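Local coordinates for methanol--corrinoid protein co-methyltransferase (Methanosarcina barkeri, PDB 2I2X) that transfers the methyl group of methanol to the cob(I)amide of its corrinoid partner MtaC, as the zinc-containing methyltransferase MtaB of the methanogenic methanol pathway, at residues E42-P47 with W310-V315; A80-T85 with K119-H124. All coordinates share one frame; numbering follows the deposited sequence.

Contact 1. Residues E42-P47 with W310-V315. With K (potassium ion), chain S.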
# COMPACT_ATOMS: atom_id res chain seq x y z
N GLU A 42 -14.19 -1.22 1.85
CA GLU A 42 -14.29 -2.68 1.93
C GLU A 42 -12.87 -3.24 1.83
O GLU A 42 -12.24 -3.20 0.76
CB GLU A 42 -15.19 -3.25 0.81
CG GLU A 42 -15.33 -4.81 0.77
CD GLU A 42 -16.66 -5.34 0.09
OE1 GLU A 42 -17.25 -4.69 -0.82
OE2 GLU A 42 -17.14 -6.42 0.50
N ILE A 43 -12.36 -3.77 2.93
CA ILE A 43 -10.97 -4.23 2.94
C ILE A 43 -10.87 -5.74 2.65
O ILE A 43 -11.66 -6.54 3.18
CB ILE A 43 -10.24 -3.83 4.27
CG1 ILE A 43 -8.76 -4.23 4.24
CG2 ILE A 43 -10.98 -4.42 5.49
CD1 ILE A 43 -7.84 -3.35 3.35
N ASN A 44 -9.91 -6.08 1.80
CA ASN A 44 -9.62 -7.46 1.40
C ASN A 44 -8.22 -7.84 1.83
O ASN A 44 -7.44 -6.95 2.20
CB ASN A 44 -9.79 -7.62 -0.10
CG ASN A 44 -11.22 -7.94 -0.48
OD1 ASN A 44 -11.63 -9.10 -0.43
ND2 ASN A 44 -11.99 -6.91 -0.81
N TYR A 45 -7.93 -9.14 1.82
CA TYR A 45 -6.72 -9.69 2.46
C TYR A 45 -6.59 -11.17 2.13
O TYR A 45 -7.59 -11.83 1.88
CB TYR A 45 -6.78 -9.53 3.98
CG TYR A 45 -8.18 -9.74 4.54
CD1 TYR A 45 -8.66 -11.00 4.85
CD2 TYR A 45 -9.02 -8.65 4.76
CE1 TYR A 45 -9.96 -11.16 5.35
CE2 TYR A 45 -10.29 -8.80 5.25
CZ TYR A 45 -10.76 -10.05 5.55
OH TYR A 45 -12.03 -10.17 6.04
N ALA A 46 -5.36 -11.68 2.12
CA ALA A 46 -5.05 -13.10 1.97
C ALA A 46 -4.07 -13.45 3.11
O ALA A 46 -3.08 -12.74 3.33
CB ALA A 46 -4.39 -13.39 0.61
N PRO A 47 -4.35 -14.54 3.84
CA PRO A 47 -3.40 -14.99 4.85
C PRO A 47 -2.08 -15.42 4.22
O PRO A 47 -1.99 -15.60 3.01
CB PRO A 47 -4.12 -16.16 5.52
CG PRO A 47 -5.17 -16.60 4.58
CD PRO A 47 -5.55 -15.40 3.76
N TRP A 310 -15.81 0.59 -1.70
CA TRP A 310 -14.53 0.89 -2.34
C TRP A 310 -13.52 -0.05 -1.73
O TRP A 310 -13.31 -0.04 -0.50
CB TRP A 310 -14.18 2.34 -2.09
CG TRP A 310 -12.93 2.90 -2.70
CD1 TRP A 310 -11.95 3.60 -2.04
CD2 TRP A 310 -12.53 2.86 -4.08
NE1 TRP A 310 -10.97 4.00 -2.92
CE2 TRP A 310 -11.31 3.57 -4.18
CE3 TRP A 310 -13.10 2.31 -5.24
CZ2 TRP A 310 -10.62 3.74 -5.40
CZ3 TRP A 310 -12.42 2.48 -6.46
CH2 TRP A 310 -11.19 3.19 -6.53
N SER A 311 -12.93 -0.88 -2.59
CA SER A 311 -12.07 -1.97 -2.18
C SER A 311 -10.59 -1.90 -2.67
O SER A 311 -10.30 -1.26 -3.68
CB SER A 311 -12.74 -3.26 -2.65
OG SER A 311 -11.82 -4.34 -2.69
N ASN A 312 -9.70 -2.60 -1.96
CA ASN A 312 -8.28 -2.74 -2.33
C ASN A 312 -8.00 -4.07 -3.01
O ASN A 312 -6.83 -4.41 -3.24
CB ASN A 312 -7.39 -2.68 -1.08
CG ASN A 312 -7.59 -3.89 -0.19
OD1 ASN A 312 -8.72 -4.18 0.18
ND2 ASN A 312 -6.52 -4.63 0.12
N GLU A 313 -9.07 -4.83 -3.26
CA GLU A 313 -9.06 -6.08 -4.03
C GLU A 313 -8.44 -7.21 -3.24
O GLU A 313 -9.10 -8.19 -2.91
CB GLU A 313 -8.38 -5.91 -5.39
CG GLU A 313 -8.17 -7.19 -6.20
CD GLU A 313 -9.46 -7.98 -6.48
OE1 GLU A 313 -9.32 -9.15 -6.89
OE2 GLU A 313 -10.59 -7.44 -6.30
N SER A 314 -7.16 -7.06 -2.91
CA SER A 314 -6.46 -8.04 -2.11
C SER A 314 -5.03 -7.62 -1.81
O SER A 314 -4.38 -6.93 -2.61
CB SER A 314 -6.42 -9.38 -2.84
OG SER A 314 -6.11 -10.37 -1.88
N VAL A 315 -4.53 -8.05 -0.66
CA VAL A 315 -3.15 -7.87 -0.29
C VAL A 315 -2.81 -8.97 0.71
O VAL A 315 -3.68 -9.39 1.50
CB VAL A 315 -2.94 -6.48 0.36
CG1 VAL A 315 -3.73 -6.37 1.72
CG2 VAL A 315 -1.43 -6.12 0.51
K K S . -10.92 -11.74 -6.03
O HOH W 1 -8.07 -11.72 -1.03
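In the TIM barrel of MtaB, Glu-42 and Trp-310 meet on two neighbouring parallel strands, 40-43 and 309-311, whose following loops run on together into the active-site end. The strand pairing is brief: Glu-42 N donates to Trp-310 O at 2.8 Å. Beyond it a side chain takes over the work of a backbone. The Asn-312 amide grips Asn-44 through both of its polar ends. Its OD1 accepts from Asn-44 N at 2.8 Å, in the carbonyl plane and on a lone pair, while its ND2 donates to Asn-44 O at 3.2 Å, coming in 51° above the carbonyl plane of that acceptor. With CG set between the backbone N and the carbonyl carbon (chi1 68°), the amide is turned across to the 42-47 segment, and the paired bonds fix its rotation. Ile-43 packs against the same amide, its CD1 3.4 Å from Asn-312 OD1 and nearly as close to CG and ND2.

The loop after strand 309-311 is folded tightly. Ser-311 OG accepts from Glu-313 N in an ST turn and also bonds to Asp-268, and a gamma turn centred on Glu-313 brings Ser-314 N to 2.7 Å from Asn-312 O. This fold sends the Glu-313 carboxylate to the metal site: its OE1 lies 3.2 Å from the potassium ion, which Glu-86 and Glu-164 also bind. Ser-314 touches the cobamide, and Phe-321 of the second MtaB subunit packs on Ser-314 and Ala-46. Farther along, Val-315 O holds the other loop twice, through a hydrogen bond from Ala-46 N at 2.9 Å and a CA-H...O contact from Tyr-45 CA at 3.2 Å.

Contact 2. Residues A80-T85 with K119-H124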
# COMPACT_ATOMS: atom_id res chain seq x y z
N ALA A 80 -17.45 3.70 9.43
CA ALA A 80 -17.97 2.44 8.83
C ALA A 80 -16.92 1.63 8.07
O ALA A 80 -15.92 2.15 7.57
CB ALA A 80 -19.17 2.72 7.92
N ILE A 81 -17.13 0.33 8.01
CA ILE A 81 -16.19 -0.50 7.32
C ILE A 81 -16.79 -1.87 6.99
O ILE A 81 -17.56 -2.40 7.79
CB ILE A 81 -14.87 -0.60 8.14
CG1 ILE A 81 -13.69 -1.05 7.25
CG2 ILE A 81 -15.06 -1.36 9.42
CD1 ILE A 81 -13.49 -2.46 7.26
N ILE A 82 -16.44 -2.43 5.84
CA ILE A 82 -16.84 -3.80 5.52
C ILE A 82 -15.57 -4.64 5.39
O ILE A 82 -14.61 -4.18 4.75
CB ILE A 82 -17.57 -3.87 4.17
CG1 ILE A 82 -18.94 -3.18 4.27
CG2 ILE A 82 -17.71 -5.30 3.71
CD1 ILE A 82 -19.57 -2.81 2.91
N LEU A 83 -15.55 -5.82 6.00
CA LEU A 83 -14.45 -6.77 5.78
C LEU A 83 -14.89 -7.84 4.77
O LEU A 83 -15.98 -8.43 4.88
CB LEU A 83 -14.00 -7.42 7.10
CG LEU A 83 -13.28 -6.54 8.16
CD1 LEU A 83 -14.21 -5.67 9.09
CD2 LEU A 83 -12.31 -7.38 9.00
N GLU A 84 -14.07 -8.07 3.75
CA GLU A 84 -14.35 -9.14 2.84
C GLU A 84 -13.31 -10.26 2.95
O GLU A 84 -12.12 -10.04 2.66
CB GLU A 84 -14.49 -8.66 1.39
CG GLU A 84 -14.68 -9.88 0.42
CD GLU A 84 -14.68 -9.55 -1.05
OE1 GLU A 84 -14.41 -8.39 -1.43
OE2 GLU A 84 -14.95 -10.48 -1.83
N THR A 85 -13.78 -11.45 3.31
CA THR A 85 -12.95 -12.65 3.32
C THR A 85 -13.19 -13.50 2.08
O THR A 85 -14.25 -14.12 1.94
CB THR A 85 -13.24 -13.52 4.58
OG1 THR A 85 -13.16 -12.69 5.76
CG2 THR A 85 -12.24 -14.64 4.72
N LYS A 119 -20.12 1.14 12.49
CA LYS A 119 -20.95 0.29 11.65
C LYS A 119 -20.05 -0.60 10.82
O LYS A 119 -19.05 -0.15 10.25
CB LYS A 119 -21.78 1.16 10.73
CG LYS A 119 -22.60 2.24 11.42
CD LYS A 119 -22.75 3.40 10.46
CE LYS A 119 -24.12 3.97 10.47
NZ LYS A 119 -24.48 4.62 11.73
N CYS A 120 -20.38 -1.87 10.74
CA CYS A 120 -19.62 -2.79 9.90
C CYS A 120 -20.44 -4.00 9.43
O CYS A 120 -21.50 -4.31 9.99
CB CYS A 120 -18.41 -3.26 10.66
SG CYS A 120 -18.87 -3.84 12.27
N ALA A 121 -19.95 -4.68 8.40
CA ALA A 121 -20.62 -5.87 7.86
C ALA A 121 -19.54 -6.79 7.36
O ALA A 121 -18.44 -6.35 7.04
CB ALA A 121 -21.62 -5.50 6.72
N LEU A 122 -19.82 -8.07 7.36
CA LEU A 122 -18.85 -9.04 6.94
C LEU A 122 -19.28 -9.75 5.63
O LEU A 122 -20.36 -10.29 5.52
CB LEU A 122 -18.61 -10.04 8.07
CG LEU A 122 -17.69 -11.22 7.74
CD1 LEU A 122 -16.29 -10.73 7.43
CD2 LEU A 122 -17.69 -12.26 8.85
N ARG A 123 -18.41 -9.74 4.65
CA ARG A 123 -18.69 -10.40 3.41
C ARG A 123 -17.78 -11.58 3.30
O ARG A 123 -16.56 -11.44 3.48
CB ARG A 123 -18.42 -9.46 2.27
CG ARG A 123 -18.53 -10.10 0.91
CD ARG A 123 -18.13 -9.01 -0.06
NE ARG A 123 -18.96 -9.03 -1.22
CZ ARG A 123 -19.42 -7.95 -1.83
NH1 ARG A 123 -19.14 -6.73 -1.42
NH2 ARG A 123 -20.18 -8.13 -2.90
N HIS A 124 -18.38 -12.74 3.01
CA HIS A 124 -17.65 -13.94 2.71
C HIS A 124 -17.90 -14.27 1.26
O HIS A 124 -19.04 -14.29 0.82
CB HIS A 124 -18.12 -15.10 3.59
CG HIS A 124 -17.19 -15.41 4.72
ND1 HIS A 124 -16.63 -14.42 5.52
CD2 HIS A 124 -16.69 -16.58 5.17
CE1 HIS A 124 -15.85 -14.99 6.42
NE2 HIS A 124 -15.85 -16.29 6.22
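Arg-123 O is gripped by two groups of strand 80-86: Thr-85 N donates to Arg-123 O at 2.8 Å, and Glu-84 CA makes a CA-H...O contact with Arg-123 O at 3.3 Å. One step earlier the direction reverses, with Arg-123 N bonding to Leu-83 O at 2.8 Å, almost straight (177° at the hydrogen). This alternation runs the length of the parallel pair, in register from Ala-80 with Lys-119 to Thr-85 with His-124. One rung is weak, Ala-121 N to Ile-81 O at 3.4 Å, although the preceding Ile-81 N to Lys-119 O bond is sound.

Paired on one face of the sheet and both with CG anti to the backbone N (chi1 175° and 173°), Glu-84 and Arg-123 lie side by side and point the same way. They meet through their aliphatic parts, Arg-123 CD resting 3.6 Å from Glu-84 CG. Their charged ends do not pair: Glu-84 OE2 stands 4.3 Å from Arg-123 NE, well out of the guanidinium plane. The guanidinium makes its salt bridge to Glu-42 instead, while Glu-84 OE2 is taken by Thr-125 OG1 and a salt bridge from Lys-267, and OE1 accepts from Asn-44 ND2. A leucine in place of Glu-84 would probably leave Lys-267 without its charge mate, and Thr-125 and Asn-44 without the carboxylate oxygens they bond to.

On the other face, Thr-85 CB sits 3.5 Å from His-124 CE1, while Thr-85 O lies over one face of the imidazole. Leu-122 CD1 packs on Leu-83 CB at 4.0 Å.

The two strands are joined by a beta-alpha-beta crossover of the TIM barrel. Its helix 95-116 covers Leu-83, Leu-122 and His-124, and helix 55-76 packs on Ile-81 and Leu-83; on the opposite face, strand 32-33 touches Ala-80, Ile-82 and Ala-121.

How the contacts relate
Contact 2 is nested in the chain inside contact 1, their centres about 11 Å apart. The strands carrying the four segments stand next to one another in one parallel run, 119-126, 80-86, 40-43 and 309-311. Side chains tie them: Glu-42 OE2 makes a salt bridge with Arg-123 NH1 at 2.8 Å, and Tyr-45 OH probably bonds to Thr-85 OG1, also at 2.8 Å. Contact 1 reaches the active site, the Glu-313 side chain approaching the zinc ion of Glu-164, Cys-220 and Cys-269 to about 4 Å between nearest atoms. The Glu-84 side chain of contact 2 is about 8 Å from that zinc and about 6 Å from the potassium ion, again between nearest atoms.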